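Local atomic coordinates of Thiol:disulfide interchange protein, thioredoxin family protein (Chlorobaculum tepidum, PDB entry 3OR5), a protein that probably acts as a thiol:disulfide oxidoreductase of the thioredoxin fold, related to the TlpA-like proteins of cytochrome c biogenesis. Residues Val75-Gln78 with Leu79-Lys83; Val82-Tyr85 with Met86-Gln89; Pro136-Lys139 with Ala140-Asp143. One frame throughout, in Å; residues are numbered along the deposited sequence.

Interaction 1. Residues Val75-Gln78 with Leu79-Lys83; sequences VNEQ and LPNVK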
ATOM      1  N   VAL A  75      -6.893  -6.153  -6.078  1.00 11.24           N
ATOM      2  CA  VAL A  75      -8.171  -6.803  -5.799  1.00 11.60           C
ATOM      3  C   VAL A  75      -9.006  -6.879  -7.057  1.00 12.41           C
ATOM      4  O   VAL A  75      -8.815  -6.047  -7.957  1.00 12.43           O
ATOM      5  CB  VAL A  75      -8.917  -6.038  -4.688  1.00 13.58           C
ATOM      6  CG1 VAL A  75      -8.176  -6.208  -3.283  1.00 14.63           C
ATOM      7  CG2 VAL A  75      -9.158  -4.600  -5.031  1.00 14.74           C
ATOM      8  N   ASN A  76      -9.917  -7.871  -7.126  1.00 13.31           N
ATOM      9  CA  ASN A  76     -10.823  -7.905  -8.317  1.00 13.74           C
ATOM     10  C   ASN A  76     -10.049  -7.877  -9.619  1.00 14.53           C
ATOM     11  O   ASN A  76     -10.495  -7.288 -10.567  1.00 14.22           O
ATOM     12  CB  ASN A  76     -11.857  -6.760  -8.236  1.00 15.46           C
ATOM     13  CG  ASN A  76     -12.696  -6.777  -6.937  1.00 22.55           C
ATOM     14  OD1 ASN A  76     -13.933  -6.949  -6.988  1.00 29.84           O
ATOM     15  ND2 ASN A  76     -12.087  -6.511  -5.816  1.00 20.49           N
ATOM     16  N   GLU A  77      -8.892  -8.555  -9.654  1.00 13.00           N
ATOM     17  CA  GLU A  77      -7.978  -8.462 -10.756  1.00 12.67           C
ATOM     18  C   GLU A  77      -7.612  -9.783 -11.405  1.00 11.01           C
ATOM     19  O   GLU A  77      -8.096 -10.885 -10.995  1.00 14.07           O
ATOM     20  CB  GLU A  77      -6.699  -7.655 -10.305  1.00 10.46           C
ATOM     21  CG  GLU A  77      -6.876  -6.169 -10.669  1.00 10.77           C
ATOM     22  CD  GLU A  77      -6.744  -5.878 -12.162  1.00 11.63           C
ATOM     23  OE1 GLU A  77      -6.754  -6.801 -13.006  1.00 13.00           O
ATOM     24  OE2 GLU A  77      -6.566  -4.665 -12.487  1.00 12.12           O
ATOM     25  N   GLN A  78      -6.872  -9.677 -12.511  1.00 11.32           N
ATOM     26  CA  GLN A  78      -6.304 -10.836 -13.215  1.00 13.92           C
ATOM     27  C   GLN A  78      -4.781 -10.626 -13.349  1.00 11.82           C
ATOM     28  O   GLN A  78      -4.290  -9.563 -13.631  1.00 12.05           O
ATOM     29  CB  GLN A  78      -6.901 -10.981 -14.585  1.00 16.31           C
ATOM     30  CG  GLN A  78      -8.374 -11.369 -14.514  1.00 16.63           C
ATOM     31  CD  GLN A  78      -8.989 -11.638 -15.920  1.00 22.59           C
ATOM     32  OE1 GLN A  78      -8.305 -11.993 -16.887  1.00 26.56           O
ATOM     33  NE2 GLN A  78     -10.325 -11.507 -15.997  1.00 35.11           N
ATOM     34  N   LEU A  79      -4.041 -11.734 -13.141  1.00 12.23           N
ATOM     35  CA  LEU A  79      -2.591 -11.671 -13.215  1.00 12.99           C
ATOM     36  C   LEU A  79      -2.004 -11.029 -14.466  1.00 12.17           C
ATOM     37  O   LEU A  79      -1.216 -10.140 -14.336  1.00 11.77           O
ATOM     38  CB  LEU A  79      -2.091 -13.137 -12.994  1.00 12.96           C
ATOM     39  CG  LEU A  79      -0.564 -13.246 -12.980  1.00 17.02           C
ATOM     40  CD1 LEU A  79      -0.046 -12.587 -11.727  1.00 21.58           C
ATOM     41  CD2 LEU A  79      -0.285 -14.719 -12.858  1.00 19.88           C
ATOM     42  N   PRO A  80      -2.408 -11.405 -15.717  1.00 10.82           N
ATOM     43  CA  PRO A  80      -1.778 -10.746 -16.839  1.00 11.65           C
ATOM     44  C   PRO A  80      -2.056  -9.225 -16.952  1.00  9.47           C
ATOM     45  O   PRO A  80      -1.201  -8.472 -17.414  1.00 12.80           O
ATOM     46  CB  PRO A  80      -2.426 -11.466 -18.073  1.00 12.41           C
ATOM     47  CG  PRO A  80      -3.659 -12.172 -17.572  1.00 10.85           C
ATOM     48  CD  PRO A  80      -3.300 -12.510 -16.118  1.00 11.98           C
ATOM     49  N   ASN A  81      -3.245  -8.841 -16.466  1.00 10.80           N
ATOM     50  CA  ASN A  81      -3.591  -7.416 -16.495  1.00  9.94           C
ATOM     51  C   ASN A  81      -2.746  -6.645 -15.504  1.00  9.42           C
ATOM     52  O   ASN A  81      -2.159  -5.623 -15.888  1.00 11.50           O
ATOM     53  CB  ASN A  81      -5.123  -7.309 -16.183  1.00 10.73           C
ATOM     54  CG  ASN A  81      -5.741  -5.969 -16.608  1.00 12.56           C
ATOM     55  OD1 ASN A  81      -5.472  -5.420 -17.664  1.00 11.69           O
ATOM     56  ND2 ASN A  81      -6.579  -5.441 -15.728  1.00 12.71           N
ATOM     57  N   VAL A  82      -2.574  -7.147 -14.275  1.00  9.81           N
ATOM     58  CA  VAL A  82      -1.775  -6.421 -13.262  1.00 10.48           C
ATOM     59  C   VAL A  82      -0.276  -6.426 -13.673  1.00 10.49           C
ATOM     60  O   VAL A  82       0.385  -5.384 -13.587  1.00 11.65           O
ATOM     61  CB  VAL A  82      -1.945  -7.070 -11.899  1.00  8.83           C
ATOM     62  CG1 VAL A  82      -1.103  -6.263 -10.837  1.00 11.20           C
ATOM     63  CG2 VAL A  82      -3.377  -6.892 -11.499  1.00  9.37           C
ATOM     64  N   LYS A  83       0.233  -7.578 -14.158  1.00 12.47           N
ATOM     65  CA  LYS A  83       1.649  -7.622 -14.586  1.00 13.19           C
ATOM     66  C   LYS A  83       1.906  -6.626 -15.738  1.00 12.39           C
ATOM     67  O   LYS A  83       2.901  -5.876 -15.754  1.00 13.06           O
ATOM     68  CB  LYS A  83       1.986  -9.042 -15.092  1.00 11.05           C
ATOM     69  CG  LYS A  83       3.431  -9.248 -15.618  1.00 17.18           C
ATOM     70  CD  LYS A  83       4.295  -9.798 -14.505  1.00 24.71           C
ATOM     71  CE  LYS A  83       5.756 -10.175 -15.018  1.00 26.00           C
ATOM     72  NZ  LYS A  83       6.367  -8.912 -15.576  1.00 27.20           N
TER
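E77 and N81 meet where the loop after strand 68-74 turns into helix 79-89, the start of the helical crossover in a beta-alpha-beta unit of the thioredoxin fold, with Q78 at the N-cap. The polar part of the contact centres on the E77 carboxylate. ND2 of N81 gives a nearly straight hydrogen bond to OE1 of E77 (3.0 Å, 167°), arriving on the syn lone pair, with OE1 close to the plane of the N81 amide, and adds a weak, bent one to OE2. The anti lone pair of the same OE1 takes the backbone N of Q78 at 2.9 Å, so two N-H groups grip one oxygen and hold the carboxylate against the start of the helix. OE2 is engaged by the hydroxyl of T44, which ties this helix start to the loop that carries W45. N81 reaches the carboxylate because its CG stands anti to the backbone N (chi1 -161°), and the amide and carboxylate planes are inclined by 43°. The backbone part is the first helical hydrogen bond, V82 N to Q78 O at 3.0 Å. The apolar part runs along the E77 chain: CG2 of V82 lies against its bent CB-CG-CD, while V82 also packs on V95 and M97 of strand 95-97. This methyl touches E77 CB and E77 CD equally, at 3.6 Å from each.

Interaction 2. Residues Val82-Tyr85 with Met86-Gln89; sequences VKNY and MKTQ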
ATOM      1  N   VAL A  82      -2.574  -7.147 -14.275  1.00  9.81           N
ATOM      2  CA  VAL A  82      -1.775  -6.421 -13.262  1.00 10.48           C
ATOM      3  C   VAL A  82      -0.276  -6.426 -13.673  1.00 10.49           C
ATOM      4  O   VAL A  82       0.385  -5.384 -13.587  1.00 11.65           O
ATOM      5  CB  VAL A  82      -1.945  -7.070 -11.899  1.00  8.83           C
ATOM      6  CG1 VAL A  82      -1.103  -6.263 -10.837  1.00 11.20           C
ATOM      7  CG2 VAL A  82      -3.377  -6.892 -11.499  1.00  9.37           C
ATOM      8  N   LYS A  83       0.233  -7.578 -14.158  1.00 12.47           N
ATOM      9  CA  LYS A  83       1.649  -7.622 -14.586  1.00 13.19           C
ATOM     10  C   LYS A  83       1.906  -6.626 -15.738  1.00 12.39           C
ATOM     11  O   LYS A  83       2.901  -5.876 -15.754  1.00 13.06           O
ATOM     12  CB  LYS A  83       1.986  -9.042 -15.092  1.00 11.05           C
ATOM     13  CG  LYS A  83       3.431  -9.248 -15.618  1.00 17.18           C
ATOM     14  CD  LYS A  83       4.295  -9.798 -14.505  1.00 24.71           C
ATOM     15  CE  LYS A  83       5.756 -10.175 -15.018  1.00 26.00           C
ATOM     16  NZ  LYS A  83       6.367  -8.912 -15.576  1.00 27.20           N
ATOM     17  N   ASN A  84       0.988  -6.531 -16.704  1.00 12.06           N
ATOM     18  CA  ASN A  84       1.180  -5.532 -17.764  1.00 12.99           C
ATOM     19  C   ASN A  84       1.071  -4.084 -17.313  1.00 11.38           C
ATOM     20  O   ASN A  84       1.795  -3.268 -17.764  1.00 12.06           O
ATOM     21  CB  ASN A  84       0.217  -5.780 -18.930  1.00 11.79           C
ATOM     22  CG  ASN A  84       0.809  -5.291 -20.216  1.00 15.69           C
ATOM     23  OD1 ASN A  84       1.970  -5.656 -20.552  1.00 17.49           O
ATOM     24  ND2 ASN A  84       0.114  -4.422 -20.898  1.00 17.55           N
ATOM     25  N   TYR A  85       0.183  -3.768 -16.363  1.00 10.96           N
ATOM     26  CA  TYR A  85       0.099  -2.440 -15.830  1.00 11.14           C
ATOM     27  C   TYR A  85       1.424  -2.045 -15.105  1.00 11.61           C
ATOM     28  O   TYR A  85       1.912  -0.934 -15.238  1.00 11.26           O
ATOM     29  CB  TYR A  85      -1.101  -2.382 -14.867  1.00 11.78           C
ATOM     30  CG  TYR A  85      -1.393  -0.972 -14.443  1.00 10.87           C
ATOM     31  CD1 TYR A  85      -1.820  -0.024 -15.337  1.00 13.48           C
ATOM     32  CD2 TYR A  85      -1.250  -0.624 -13.074  1.00 14.67           C
ATOM     33  CE1 TYR A  85      -2.076   1.284 -14.917  1.00 16.06           C
ATOM     34  CE2 TYR A  85      -1.529   0.683 -12.664  1.00 15.63           C
ATOM     35  CZ  TYR A  85      -1.936   1.599 -13.568  1.00 17.89           C
ATOM     36  OH  TYR A  85      -2.188   2.877 -13.111  1.00 23.55           O
HETATM   37  N   MSE A  86       1.960  -3.009 -14.388  1.00 11.57           N
HETATM   38  CA  MSE A  86       3.261  -2.783 -13.711  1.00 11.18           C
HETATM   39  C   MSE A  86       4.306  -2.431 -14.726  1.00 12.61           C
HETATM   40  O   MSE A  86       5.142  -1.556 -14.421  1.00 11.64           O
HETATM   41  CB  MSE A  86       3.654  -4.013 -12.872  1.00 12.52           C
HETATM   42  CG  MSE A  86       2.797  -4.146 -11.652  1.00 12.49           C
HETATM   43 SE   MSE A  86       3.259  -5.880 -10.842  1.00 27.75          SE
HETATM   44  CE  MSE A  86       4.966  -5.458 -10.188  1.00 21.85           C
ATOM     45  N   LYS A  87       4.319  -3.102 -15.872  1.00 12.11           N
ATOM     46  CA  LYS A  87       5.316  -2.811 -16.906  1.00 13.38           C
ATOM     47  C   LYS A  87       5.064  -1.431 -17.504  1.00 15.76           C
ATOM     48  O   LYS A  87       5.963  -0.581 -17.608  1.00 15.66           O
ATOM     49  CB  LYS A  87       5.287  -3.958 -17.947  1.00 13.21           C
ATOM     50  CG  LYS A  87       6.195  -3.739 -19.082  1.00 19.97           C
ATOM     51  CD  LYS A  87       6.115  -5.002 -19.939  1.00 23.90           C
ATOM     52  CE  LYS A  87       5.918  -4.646 -21.421  1.00 35.75           C
ATOM     53  NZ  LYS A  87       4.555  -3.972 -21.638  1.00 43.45           N
ATOM     54  N   THR A  88       3.824  -1.161 -17.905  1.00 14.41           N
ATOM     55  CA  THR A  88       3.496   0.135 -18.560  1.00 17.08           C
ATOM     56  C   THR A  88       3.677   1.370 -17.697  1.00 16.62           C
ATOM     57  O   THR A  88       4.182   2.404 -18.147  1.00 20.07           O
ATOM     58  CB  THR A  88       2.084   0.133 -19.222  1.00 18.26           C
ATOM     59  OG1 THR A  88       1.048   0.139 -18.227  1.00 24.12           O
ATOM     60  CG2 THR A  88       1.953  -1.025 -20.033  1.00 17.00           C
ATOM     61  N   GLN A  89       3.408   1.248 -16.400  1.00 15.24           N
ATOM     62  CA  GLN A  89       3.510   2.360 -15.474  1.00 15.75           C
ATOM     63  C   GLN A  89       4.816   2.381 -14.704  1.00 15.68           C
ATOM     64  O   GLN A  89       5.079   3.332 -13.956  1.00 16.62           O
ATOM     65  CB  GLN A  89       2.338   2.431 -14.498  1.00 16.49           C
ATOM     66  CG  GLN A  89       1.006   2.273 -15.186  1.00 22.68           C
ATOM     67  CD  GLN A  89       0.670   3.383 -16.139  1.00 30.09           C
ATOM     68  OE1 GLN A  89       0.670   4.546 -15.772  1.00 33.24           O
ATOM     69  NE2 GLN A  89       0.343   3.019 -17.380  1.00 32.94           N
TER
HETATM   70  O   HOH W   1      -2.413   4.727 -14.883  1.00 23.98           O
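The methylene CG of Q89 sits over one face of the Y85 ring, 3.5 Å from its centroid and displaced toward the rim, a CH-pi contact one helical turn apart. Beyond it the Q89 amide lies almost parallel to the ring, 12° between the planes, after a bend at chi2 (-65°) brings the amide alongside the CE1-CZ border of the ring. The two polar ends share a water, 2.6 Å from Y85 OH and weakly bonded to Q89 OE1, while NE2 of Q89 donates to OG1 of T88 at 3.1 Å and so helps fix the rotation of the amide. T88 OG1 in turn makes a weak bond to the carbonyl O of Y85. On the exposed side of the helix K87 NZ reaches OD1 of N84 at 3.3 Å, tilted from the plane of the N84 carbonyl. Backbone bonds from residue i+4 to i underlie all of this, such as Q89 N to Y85 O. Farther out, Y85 packs on R50, I53 and P54 of helix 47-63. V82 and M86 pack on V95 of strand 95-97, with SE of selenomethionine M86 4.4 Å from CG1 of V82. The contact thus combines an apolar methylene on an aromatic face with a hydrated polar rim, which lets Q89 pack on the ring while its amide stays hydrogen-bonded.

Interaction 3. Residues Pro136-Lys139 with Ala140-Asp143; sequences PRSK and ADFD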
ATOM      1  N   PRO A 136      -9.098  10.600  -2.664  1.00 34.22           N
ATOM      2  CA  PRO A 136      -7.869  10.808  -3.471  1.00 33.02           C
ATOM      3  C   PRO A 136      -6.850  11.665  -2.772  1.00 31.86           C
ATOM      4  O   PRO A 136      -7.202  12.543  -1.931  1.00 31.45           O
ATOM      5  CB  PRO A 136      -8.381  11.564  -4.686  1.00 34.88           C
ATOM      6  CG  PRO A 136      -9.410  12.448  -4.004  1.00 35.79           C
ATOM      7  CD  PRO A 136     -10.195  11.514  -3.058  1.00 34.86           C
ATOM      8  N   ARG A 137      -5.598  11.429  -3.129  1.00 30.50           N
ATOM      9  CA  ARG A 137      -4.504  12.161  -2.570  1.00 28.29           C
ATOM     10  C   ARG A 137      -3.625  12.557  -3.712  1.00 28.66           C
ATOM     11  O   ARG A 137      -3.355  11.733  -4.623  1.00 30.04           O
ATOM     12  CB  ARG A 137      -3.657  11.287  -1.615  1.00 26.99           C
ATOM     13  CG  ARG A 137      -4.308  10.878  -0.269  1.00 25.22           C
ATOM     14  CD  ARG A 137      -4.676  12.105   0.643  1.00 20.15           C
ATOM     15  NE  ARG A 137      -5.428  11.609   1.783  1.00 21.02           N
ATOM     16  CZ  ARG A 137      -6.750  11.518   1.876  1.00 19.83           C
ATOM     17  NH1 ARG A 137      -7.527  11.856   0.847  1.00 25.06           N
ATOM     18  NH2 ARG A 137      -7.342  11.044   2.962  1.00 22.22           N
ATOM     19  N   SER A 138      -3.159  13.792  -3.645  1.00 28.03           N
ATOM     20  CA  SER A 138      -2.194  14.316  -4.586  1.00 27.57           C
ATOM     21  C   SER A 138      -0.777  13.774  -4.334  1.00 26.38           C
ATOM     22  O   SER A 138      -0.481  13.223  -3.269  1.00 24.96           O
ATOM     23  CB  SER A 138      -2.162  15.849  -4.516  1.00 28.93           C
ATOM     24  OG  SER A 138      -1.352  16.324  -3.425  1.00 30.19           O
ATOM     25  N   LYS A 139       0.081  13.944  -5.327  1.00 24.95           N
ATOM     26  CA  LYS A 139       1.489  13.683  -5.173  1.00 24.00           C
ATOM     27  C   LYS A 139       2.099  14.426  -3.985  1.00 23.82           C
ATOM     28  O   LYS A 139       2.716  13.833  -3.093  1.00 21.72           O
ATOM     29  CB  LYS A 139       2.210  13.977  -6.484  1.00 26.50           C
ATOM     30  CG  LYS A 139       3.611  13.420  -6.507  1.00 24.70           C
ATOM     31  CD  LYS A 139       4.175  13.463  -7.950  1.00 31.84           C
ATOM     32  CE  LYS A 139       4.172  14.902  -8.540  1.00 37.56           C
ATOM     33  NZ  LYS A 139       5.035  14.929  -9.786  1.00 39.95           N
ATOM     34  N   ALA A 140       1.829  15.720  -3.887  1.00 22.81           N
ATOM     35  CA  ALA A 140       2.321  16.471  -2.782  1.00 22.75           C
ATOM     36  C   ALA A 140       1.716  15.982  -1.446  1.00 19.70           C
ATOM     37  O   ALA A 140       2.448  16.037  -0.404  1.00 21.65           O
ATOM     38  CB  ALA A 140       1.988  17.984  -2.978  1.00 23.85           C
ATOM     39  N   ASP A 141       0.433  15.553  -1.440  1.00 20.10           N
ATOM     40  CA  ASP A 141      -0.195  15.003  -0.190  1.00 20.12           C
ATOM     41  C   ASP A 141       0.521  13.707   0.201  1.00 18.63           C
ATOM     42  O   ASP A 141       0.898  13.538   1.373  1.00 17.51           O
ATOM     43  CB  ASP A 141      -1.688  14.600  -0.355  1.00 22.76           C
ATOM     44  CG  ASP A 141      -2.611  15.802  -0.577  1.00 29.08           C
ATOM     45  OD1 ASP A 141      -2.251  16.904  -0.045  1.00 33.48           O
ATOM     46  OD2 ASP A 141      -3.663  15.614  -1.285  1.00 35.15           O
ATOM     47  N   PHE A 142       0.796  12.839  -0.780  1.00 16.98           N
ATOM     48  CA  PHE A 142       1.496  11.597  -0.378  1.00 16.97           C
ATOM     49  C   PHE A 142       2.882  11.947   0.139  1.00 17.62           C
ATOM     50  O   PHE A 142       3.392  11.338   1.045  1.00 17.11           O
ATOM     51  CB  PHE A 142       1.663  10.642  -1.583  1.00 16.10           C
ATOM     52  CG  PHE A 142       0.490   9.803  -1.844  1.00 18.21           C
ATOM     53  CD1 PHE A 142       0.024   8.837  -0.920  1.00 14.70           C
ATOM     54  CD2 PHE A 142      -0.179   9.932  -3.064  1.00 20.99           C
ATOM     55  CE1 PHE A 142      -1.092   8.016  -1.241  1.00 22.43           C
ATOM     56  CE2 PHE A 142      -1.294   9.120  -3.369  1.00 28.02           C
ATOM     57  CZ  PHE A 142      -1.764   8.169  -2.442  1.00 24.75           C
ATOM     58  N   ASP A 143       3.575  12.862  -0.502  1.00 17.33           N
ATOM     59  CA  ASP A 143       4.872  13.235   0.022  1.00 18.49           C
ATOM     60  C   ASP A 143       4.916  13.719   1.479  1.00 18.28           C
ATOM     61  O   ASP A 143       5.737  13.338   2.291  1.00 17.48           O
ATOM     62  CB  ASP A 143       5.369  14.252  -0.978  1.00 18.42           C
ATOM     63  CG  ASP A 143       6.771  14.368  -0.942  1.00 29.01           C
ATOM     64  OD1 ASP A 143       7.410  13.473  -1.573  1.00 33.96           O
ATOM     65  OD2 ASP A 143       7.176  15.314  -0.228  1.00 35.20           O
TER
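S138 and D141 exchange bonds in both directions at the start of helix 139-150, and the carboxylate is met from above its plane. The backbone N of S138 points at OD2 of D141 (3.0 Å, 166°). In return OG of S138 accepts from the backbone N of D141 at 2.8 Å. The serine oxygen arrives there because chi1 (81°) tucks it between its own backbone N and carbonyl carbon. This reciprocal pair is a capping box, with S138 as N-cap; it occupies an N-H of the first turn that has no helical carbonyl before it, and the carboxylate would probably also interact favourably with the helix dipole. A lysine in place of D141 would probably leave the backbone N of S138 without its acceptor and set a positive charge at the helix N terminus. The regular helical bonds begin at once, F142 N to S138 O at 2.8 Å and D143 N to K139 O at 2.9 Å.

Beside the box, CB of R137 stands over one face of the F142 ring, 3.8 Å from the centroid and 19° off the normal, a CH-pi contact between the loop after strand 129-133 and the first helical turn. The R137 chain bends at chi2 and passes D141 at about a right angle, its CD 4.0 Å from D141 CB, and NH1 bonds back to the carbonyl O of P136. F142 and K139 both pack on V59 of helix 47-63, while OD1 of D143 accepts from NE1 of W63 on that helix.

From the N terminus, strand 68-74 leads into the loop of interaction 1, which closes the step into helix 79-89; interaction 2 takes over on the same helix, sharing V82 and K83, so the two run end to end with centres about 9 Å apart. Together they follow the helical crossover between the parallel strands 68-74 and 95-97, with interaction 2 also facing helix 47-63. Interaction 3 comes later in series, turning the loop after edge strand 129-133 into helix 139-150, its centre about 25 Å from that of interaction 1 and 21 Å from that of interaction 2. None nests within or crosses another; helix 47-63 borders both interactions 2 and 3.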